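Local structure of cellobiose 2-epimerase (Ruminococcus albus, 3VW5) at residues A[289-292]-A[297-300]. The protein catalyses the reversible epimerization of cellobiose to 4-O-beta-D-glucopyranosyl-D-mannose within an (alpha/alpha)6 barrel. The protein carries 2 engineered substitutions. Numbering follows the deposited sequence.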
loop_
_atom_site.group_PDB
_atom_site.type_symbol
_atom_site.label_atom_id
_atom_site.label_comp_id
_atom_site.label_asym_id
_atom_site.label_seq_id
_atom_site.Cartn_x
_atom_site.Cartn_y
_atom_site.Cartn_z
ATOM N N ASN A 289 0.040 -10.074 -14.733
ATOM C CA ASN A 289 0.495 -11.218 -13.958
ATOM C C ASN A 289 1.054 -10.797 -12.599
ATOM O O ASN A 289 1.382 -9.630 -12.376
ATOM C CB ASN A 289 1.542 -12.021 -14.731
ATOM C CG ASN A 289 0.968 -12.675 -15.967
ATOM O OD1 ASN A 289 -0.223 -12.998 -16.022
ATOM N ND2 ASN A 289 1.807 -12.856 -16.976
ATOM N N ASN A 290 1.168 -11.768 -11.700
ATOM C CA ASN A 290 1.641 -11.531 -10.341
ATOM C C ASN A 290 3.166 -11.391 -10.225
ATOM O O ASN A 290 3.685 -10.325 -9.872
ATOM C CB ASN A 290 1.137 -12.657 -9.431
ATOM C CG ASN A 290 1.320 -12.352 -7.966
ATOM O OD1 ASN A 290 1.255 -11.190 -7.540
ATOM N ND2 ASN A 290 1.555 -13.401 -7.174
ATOM N N GLU A 291 3.885 -12.467 -10.526
ATOM C CA GLU A 291 5.326 -12.472 -10.299
ATOM C C GLU A 291 6.062 -13.550 -11.079
ATOM O O GLU A 291 5.479 -14.541 -11.508
ATOM C CB GLU A 291 5.599 -12.674 -8.806
ATOM C CG GLU A 291 4.935 -13.940 -8.263
ATOM C CD GLU A 291 5.405 -14.328 -6.869
ATOM O OE1 GLU A 291 5.574 -15.551 -6.615
ATOM O OE2 GLU A 291 5.598 -13.420 -6.028
ATOM N N ARG A 292 7.361 -13.347 -11.245
ATOM C CA ARG A 292 8.234 -14.452 -11.578
ATOM C C ARG A 292 9.034 -14.845 -10.339
ATOM O O ARG A 292 9.681 -13.999 -9.725
ATOM C CB ARG A 292 9.181 -14.090 -12.716
ATOM C CG ARG A 292 10.293 -15.129 -12.923
ATOM C CD ARG A 292 11.278 -14.668 -13.959
ATOM N NE ARG A 292 12.158 -13.637 -13.431
ATOM C CZ ARG A 292 13.172 -13.900 -12.620
ATOM N NH1 ARG A 292 13.409 -15.157 -12.261
ATOM N NH2 ARG A 292 13.952 -12.926 -12.180
ATOM N N ILE A 297 6.349 -18.423 -13.702
ATOM C CA ILE A 297 5.504 -17.243 -13.698
ATOM C C ILE A 297 4.187 -17.579 -13.004
ATOM O O ILE A 297 3.537 -18.578 -13.341
ATOM C CB ILE A 297 5.212 -16.780 -15.130
ATOM C CG1 ILE A 297 6.512 -16.623 -15.922
ATOM C CG2 ILE A 297 4.372 -15.500 -15.140
ATOM C CD1 ILE A 297 7.288 -15.382 -15.595
ATOM N N ASP A 298 3.817 -16.770 -12.013
ATOM C CA ASP A 298 2.513 -16.864 -11.392
ATOM C C ASP A 298 1.579 -15.888 -12.081
ATOM O O ASP A 298 1.658 -14.688 -11.865
ATOM C CB ASP A 298 2.593 -16.521 -9.913
ATOM C CG ASP A 298 1.245 -16.667 -9.207
ATOM O OD1 ASP A 298 0.258 -17.082 -9.865
ATOM O OD2 ASP A 298 1.170 -16.377 -7.990
ATOM N N LYS A 299 0.685 -16.399 -12.910
ATOM C CA LYS A 299 -0.172 -15.527 -13.687
ATOM C C LYS A 299 -1.472 -15.197 -12.956
ATOM O O LYS A 299 -2.363 -14.551 -13.512
ATOM C CB LYS A 299 -0.449 -16.133 -15.063
ATOM C CG LYS A 299 0.806 -16.408 -15.894
ATOM C CD LYS A 299 0.421 -16.868 -17.296
ATOM C CE LYS A 299 1.653 -17.153 -18.147
ATOM N NZ LYS A 299 1.351 -18.161 -19.207
ATOM N N THR A 300 -1.579 -15.635 -11.707
ATOM C CA THR A 300 -2.741 -15.292 -10.887
ATOM C C THR A 300 -2.982 -13.782 -10.863
ATOM O O THR A 300 -2.044 -12.995 -10.690
ATOM C CB THR A 300 -2.548 -15.754 -9.442
ATOM O OG1 THR A 300 -2.369 -17.171 -9.415
ATOM C CG2 THR A 300 -3.747 -15.351 -8.562
#
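At both N290 and D298, chi1 near 180° (-168° and -178°) swings CG opposite the backbone N; the two side chains converge, and N290 ND2 donates to D298 OD2 at 3.1 Å. OD2 lies near the plane of the N290 amide, whereas ND2 comes to the carboxylate from above its plane, the two flat groups nearly perpendicular. An asparagine suits this position because its short side chain carries an amide N-H that reaches the acid. In the backbone, N290 N donates to D298 O at 3.0 Å. E291 N makes a weak bond to the same carbonyl oxygen, so N290 and E291 together face D298 in a classic beta bulge of the antiparallel hairpin 287-293/296-302, at the surface of the (alpha/alpha)6 barrel. Within the bulge D298 N returns a bond to E291 O, 2.8 Å; R292 and I297 then form the next, non-hydrogen-bonded pair. The short side chain of D298 keeps OD1 close to its own strand, where D298 OD1 accepts from T300 N at 3.0 Å in an Asx turn and, through its syn lone pair, binds T300 OG1. On the other face of the hairpin, I297 CD1 rests on R292 CB at 3.7 Å, using the arginine's aliphatic base while its guanidinium reaches D237 and the K294 carbonyl. N289, buried, lies alongside K299, N289 OD1 3.3 Å from K299 CB; its amide serves both ways, accepting from R301 and donating to E284.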